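Local coordinates for protein putative cathepsin d (PDB 5N7Q) that probably cleaves peptide bonds inside proteins as a pepsin-family aspartic endopeptidase of a tick, held here with the inhibitor pepstatin A in its active-site cleft, at residues Gly195-His200 with Thr324-Asp329; Asp142-Met145 with Leu149-Glu152. All coordinates share one frame; numbering follows the deposited sequence. Where two conformers were deposited one is given.

Interaction 1. Residues Gly195-His200 with Thr324-Asp329; sequences GYWQFH and TIFDRD
Trp197 and Phe326 meet in a buried T-shaped (edge-to-face) aromatic contact, where the chain leading into strand 198-206 meets the end of strand 322-327, a strand of the antiparallel sheet that joins the two lobes of pepsin-like enzymes. No hydrogen bond joins Gly195-His200 to Thr324-Asp329; side-chain packing holds them together. Phe326 turns its ring edge to the indole face, with the two planes 79° apart. Its CD2 does the touching, 3.5 Å from Trp197 CD2, one of the two carbons shared by the indole rings, and it sits above the indole plane, toward the rim. Next to it, Phe326 CB stands almost straight over the six-membered ring, 3.9 Å from its centroid, as a CH-pi contact. The backbone puts CB there, and chi1 (-64°, CG beside the backbone N) swings the phenyl ring so that its CD2 edge comes toward the five-membered ring.

The far end of the indole runs on to the backbone and to Arg328. Trp197 CH2 lies 3.6 Å from Asp327 N, and CZ2 and CH2 meet the aliphatic part of Arg328, with CH2 3.5 Å from its CD. That chain bends at both chi2 and chi3, which lets its methylenes rest against the indole while the guanidinium carries on to a salt bridge with Asp142. Trp197 NE1 is satisfied by Leu127 O, which probably helps hold the indole's rotation. Trp197, at the centre of an inverse gamma turn, is hydrogen-bonded through its backbone to Ala226, next to the predicted catalytic Asp227. Around the pair, Tyr129 meets the Trp197 ring, Phe156 of strand 155-160 lies nearly parallel to Phe326, and Val333 of strand 332-337 packs on Trp197.

Interaction 2. Residues Asp142-Met145 with Leu149-Glu152; sequences DNMM and LLGE
Leu149 and Leu150 fold back as two neighbouring bumps against the last turn of helix 140-146, and Met144 is the residue both of them meet. Leu150 makes the deeper fit: its CD2 pushes into the hollow between the side chains of Met144 and Met145, 3.7 Å from Met144 CB and, in the Met145 conformer described, one of two, 3.8 Å from Met145 CG. The same methyl comes as close to the helix backbone, at Met145 N. The other branch, CD1, reaches out to the methyl end of Met144, whose chain is extended at chi2 and then bends at chi3 (89°), bringing CE to within 4.1 Å of Leu150 CD1. Leu150 thus sets one branch at the root of Met144 and the other at its end, the two side chains crossing at about a right angle.

A backbone bond sets this register. Leu149 N donates to Met144 O over 3.0 Å with an N-H...O angle of 165°, so a carbonyl at the C-terminal end of the helix is taken up by the chain as it leaves. The bond runs from residue i+5 back to the carbonyl of residue i, the 6→1 pattern consistent with a Schellman-type helix end. The donor stands 27° off the carbonyl plane. Leu149 then keeps CB and CG beside that same oxygen, while its side chain crosses that of Met144, with CD1 4.1 Å from Met144 CG.

Tyr6 of strand 6-13 lies against both Met144 and Leu150, and its hydroxyl is hydrogen-bonded to Leu149 O. Val100 of strand 98-101 touches Met144 and Leu149.

In the fold
Interaction 2 closes along the chain before interaction 1 opens, and their centres lie 16 Å apart. Arg328 joins them: its NH1 makes a salt bridge to Asp142 OD1 at 2.9 Å. Asp142 of helix 140-146 is thereby tied to the turn that follows strand 322-327. Interaction 1 lies nearer the catalytic centre, with the Phe326 side chain about 7 Å from that of Asp227 and the Trp197 side chain about 9 Å from that of Asp36 (nearest atoms), the two predicted catalytic aspartates. Tyr196, beside Trp197, hydrogen-bonds through OH to the backbone of the bound peptide. Interaction 2 lies away from these sites.

Interaction 1. Residues Gly195-His200 with Thr324-Asp329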
loop_
_atom_site.group_PDB
_atom_site.type_symbol
_atom_site.label_atom_id
_atom_site.label_comp_id
_atom_site.label_asym_id
_atom_site.label_seq_id
_atom_site.Cartn_x
_atom_site.Cartn_y
_atom_site.Cartn_z
ATOM N N GLY A 195 14.504 1.449 0.497
ATOM C CA GLY A 195 13.804 2.197 1.552
ATOM C C GLY A 195 12.339 1.917 1.332
ATOM O O GLY A 195 11.759 0.980 1.918
ATOM N N TYR A 196 11.757 2.686 0.409
ATOM C CA TYR A 196 10.594 2.201 -0.301
ATOM C C TYR A 196 11.027 1.056 -1.217
ATOM O O TYR A 196 12.229 0.812 -1.434
ATOM C CB TYR A 196 9.946 3.300 -1.143
ATOM C CG TYR A 196 9.586 4.584 -0.406
ATOM C CD1 TYR A 196 8.688 4.586 0.646
ATOM C CD2 TYR A 196 10.074 5.815 -0.845
ATOM C CE1 TYR A 196 8.350 5.757 1.308
ATOM C CE2 TYR A 196 9.725 7.005 -0.213
ATOM C CZ TYR A 196 8.858 6.965 0.870
ATOM O OH TYR A 196 8.521 8.159 1.505
ATOM N N TRP A 197 10.045 0.375 -1.765
ATOM C CA TRP A 197 10.259 -0.569 -2.853
ATOM C C TRP A 197 10.338 0.219 -4.157
ATOM O O TRP A 197 9.343 0.392 -4.857
ATOM C CB TRP A 197 9.149 -1.610 -2.872
ATOM C CG TRP A 197 9.296 -2.609 -1.765
ATOM C CD1 TRP A 197 8.724 -2.566 -0.510
ATOM C CD2 TRP A 197 10.049 -3.830 -1.820
ATOM N NE1 TRP A 197 9.093 -3.688 0.199
ATOM C CE2 TRP A 197 9.879 -4.479 -0.592
ATOM C CE3 TRP A 197 10.825 -4.446 -2.815
ATOM C CZ2 TRP A 197 10.467 -5.710 -0.318
ATOM C CZ3 TRP A 197 11.409 -5.636 -2.555
ATOM C CH2 TRP A 197 11.203 -6.287 -1.310
ATOM N N GLN A 198 11.515 0.801 -4.397
ATOM C CA GLN A 198 11.734 1.829 -5.413
ATOM C C GLN A 198 12.511 1.277 -6.603
ATOM O O GLN A 198 13.406 0.436 -6.426
ATOM C CB GLN A 198 12.488 2.997 -4.785
ATOM C CG GLN A 198 12.598 4.253 -5.646
ATOM C CD GLN A 198 13.123 5.436 -4.874
ATOM O OE1 GLN A 198 12.792 5.632 -3.692
ATOM N NE2 GLN A 198 13.951 6.233 -5.522
ATOM N N PHE A 199 12.179 1.753 -7.790
ATOM C CA PHE A 199 12.790 1.262 -9.036
ATOM C C PHE A 199 12.640 2.287 -10.142
ATOM O O PHE A 199 11.917 3.269 -9.998
ATOM C CB PHE A 199 12.155 -0.087 -9.452
ATOM C CG PHE A 199 10.662 -0.055 -9.456
ATOM C CD1 PHE A 199 9.963 0.355 -10.585
ATOM C CD2 PHE A 199 9.941 -0.364 -8.307
ATOM C CE1 PHE A 199 8.575 0.421 -10.575
ATOM C CE2 PHE A 199 8.561 -0.302 -8.305
ATOM C CZ PHE A 199 7.873 0.100 -9.428
ATOM N N HIS A 200 13.330 2.008 -11.242
ATOM C CA HIS A 200 13.299 2.875 -12.427
ATOM C C HIS A 200 12.178 2.482 -13.379
ATOM O O HIS A 200 11.933 1.303 -13.667
ATOM C CB HIS A 200 14.655 2.786 -13.128
ATOM C CG HIS A 200 14.766 3.651 -14.345
ATOM N ND1 HIS A 200 14.906 5.015 -14.271
ATOM C CD2 HIS A 200 14.766 3.341 -15.663
ATOM C CE1 HIS A 200 14.981 5.513 -15.490
ATOM N NE2 HIS A 200 14.877 4.522 -16.350
ATOM N N THR A 324 1.941 -8.495 -7.774
ATOM C CA THR A 324 3.236 -7.914 -7.503
ATOM C C THR A 324 3.974 -8.774 -6.509
ATOM O O THR A 324 3.440 -9.178 -5.483
ATOM C CB THR A 324 3.135 -6.490 -6.992
ATOM O OG1 THR A 324 2.387 -5.709 -7.936
ATOM C CG2 THR A 324 4.479 -5.841 -6.863
ATOM N N ILE A 325 5.224 -9.042 -6.845
ATOM C CA ILE A 325 6.155 -9.847 -6.057
ATOM C C ILE A 325 7.211 -8.907 -5.481
ATOM O O ILE A 325 7.892 -8.203 -6.220
ATOM C CB ILE A 325 6.866 -10.913 -6.910
ATOM C CG1 ILE A 325 5.874 -11.941 -7.506
ATOM C CG2 ILE A 325 7.850 -11.683 -6.052
ATOM C CD1 ILE A 325 5.080 -11.449 -8.699
ATOM N N PHE A 326 7.344 -8.913 -4.151
ATOM C CA PHE A 326 8.309 -8.101 -3.417
ATOM C C PHE A 326 9.388 -9.081 -2.912
ATOM O O PHE A 326 9.143 -9.866 -1.998
ATOM C CB PHE A 326 7.617 -7.394 -2.262
ATOM C CG PHE A 326 6.571 -6.411 -2.683
ATOM C CD1 PHE A 326 5.257 -6.834 -2.952
ATOM C CD2 PHE A 326 6.883 -5.071 -2.770
ATOM C CE1 PHE A 326 4.297 -5.903 -3.348
ATOM C CE2 PHE A 326 5.924 -4.145 -3.163
ATOM C CZ PHE A 326 4.626 -4.567 -3.429
ATOM N N ASP A 327 10.568 -9.032 -3.527
ATOM C CA ASP A 327 11.609 -10.055 -3.344
ATOM C C ASP A 327 12.798 -9.482 -2.586
ATOM O O ASP A 327 13.565 -8.684 -3.137
ATOM C CB ASP A 327 11.991 -10.573 -4.744
ATOM C CG ASP A 327 13.075 -11.639 -4.753
ATOM O OD1 ASP A 327 13.815 -11.765 -3.760
ATOM O OD2 ASP A 327 13.141 -12.338 -5.814
ATOM N N ARG A 328 12.959 -9.926 -1.339
ATOM C CA ARG A 328 14.058 -9.469 -0.489
ATOM C C ARG A 328 15.300 -10.316 -0.687
ATOM O O ARG A 328 16.386 -9.891 -0.290
ATOM C CB ARG A 328 13.678 -9.472 1.015
ATOM C CG ARG A 328 12.685 -8.371 1.362
ATOM C CD ARG A 328 13.321 -6.974 1.380
ATOM N NE ARG A 328 14.375 -6.911 2.396
ATOM C CZ ARG A 328 14.181 -6.627 3.682
ATOM N NH1 ARG A 328 12.963 -6.363 4.136
ATOM N NH2 ARG A 328 15.202 -6.666 4.541
ATOM N N ASP A 329 15.204 -11.487 -1.320
ATOM C CA ASP A 329 16.428 -12.279 -1.601
ATOM C C ASP A 329 17.281 -11.612 -2.676
ATOM O O ASP A 329 18.510 -11.620 -2.618
ATOM C CB ASP A 329 16.055 -13.687 -2.048
ATOM C CG ASP A 329 15.637 -14.559 -0.876
ATOM O OD1 ASP A 329 16.295 -14.446 0.191
ATOM O OD2 ASP A 329 14.680 -15.343 -1.046
#

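Interaction 2. Residues Asp142-Met145 with Leu149-Glu152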
loop_
_atom_site.group_PDB
_atom_site.type_symbol
_atom_site.label_atom_id
_atom_site.label_comp_id
_atom_site.label_asym_id
_atom_site.label_seq_id
_atom_site.Cartn_x
_atom_site.Cartn_y
_atom_site.Cartn_z
ATOM N N ASP A 142 11.047 -8.537 8.133
ATOM C CA ASP A 142 12.435 -8.764 8.501
ATOM C C ASP A 142 12.597 -9.735 9.672
ATOM O O ASP A 142 13.507 -10.580 9.698
ATOM C CB ASP A 142 13.058 -7.428 8.874
ATOM C CG ASP A 142 13.456 -6.640 7.659
ATOM O OD1 ASP A 142 12.546 -6.159 6.955
ATOM O OD2 ASP A 142 14.663 -6.554 7.382
ATOM N N ASN A 143 11.701 -9.607 10.644
ATOM C CA ASN A 143 11.685 -10.508 11.804
ATOM C C ASN A 143 11.307 -11.952 11.391
ATOM O O ASN A 143 11.930 -12.916 11.850
ATOM C CB ASN A 143 10.723 -9.958 12.859
ATOM C CG ASN A 143 11.150 -10.269 14.274
ATOM O OD1 ASN A 143 12.261 -10.755 14.520
ATOM N ND2 ASN A 143 10.264 -9.999 15.218
ATOM N N MET A 144 10.351 -12.096 10.475
ATOM C CA MET A 144 10.032 -13.391 9.876
ATOM C C MET A 144 11.264 -13.997 9.216
ATOM O O MET A 144 11.566 -15.186 9.434
ATOM C CB MET A 144 8.903 -13.254 8.862
ATOM C CG MET A 144 7.570 -12.940 9.509
ATOM S SD MET A 144 6.267 -12.571 8.325
ATOM C CE MET A 144 5.619 -14.202 8.010
ATOM N N MET A 145 11.985 -13.212 8.427
ATOM C CA MET A 145 13.204 -13.708 7.780
ATOM C C MET A 145 14.266 -14.120 8.788
ATOM O O MET A 145 14.872 -15.187 8.658
ATOM C CB MET A 145 13.791 -12.668 6.835
ATOM C CG MET A 145 12.936 -12.430 5.602
ATOM S SD MET A 145 13.819 -11.465 4.366
ATOM C CE MET A 145 14.176 -10.003 5.324
ATOM N N LEU A 149 11.197 -18.122 9.019
ATOM C CA LEU A 149 9.826 -18.595 8.839
ATOM C C LEU A 149 9.408 -18.760 7.378
ATOM O O LEU A 149 8.429 -19.429 7.103
ATOM C CB LEU A 149 8.845 -17.655 9.536
ATOM C CG LEU A 149 9.084 -17.450 11.032
ATOM C CD1 LEU A 149 8.057 -16.490 11.589
ATOM C CD2 LEU A 149 9.051 -18.791 11.755
ATOM N N LEU A 150 10.156 -18.164 6.457
ATOM C CA LEU A 150 9.891 -18.303 5.018
ATOM C C LEU A 150 10.776 -19.354 4.356
ATOM O O LEU A 150 10.773 -19.501 3.124
ATOM C CB LEU A 150 10.100 -16.970 4.294
ATOM C CG LEU A 150 9.286 -15.734 4.711
ATOM C CD1 LEU A 150 7.893 -16.096 5.199
ATOM C CD2 LEU A 150 9.993 -14.861 5.728
ATOM N N GLY A 151 11.538 -20.103 5.136
ATOM C CA GLY A 151 12.463 -21.031 4.523
ATOM C C GLY A 151 13.471 -20.273 3.699
ATOM O O GLY A 151 14.084 -19.307 4.188
ATOM N N GLU A 152 13.622 -20.690 2.445
ATOM C CA GLU A 152 14.528 -20.058 1.489
ATOM C C GLU A 152 13.860 -19.127 0.475
ATOM O O GLU A 152 14.499 -18.709 -0.497
ATOM C CB GLU A 152 15.287 -21.139 0.733
ATOM C CG GLU A 152 16.089 -22.051 1.632
ATOM C CD GLU A 152 17.281 -21.338 2.195
ATOM O OE1 GLU A 152 18.056 -20.769 1.391
ATOM O OE2 GLU A 152 17.434 -21.328 3.437
#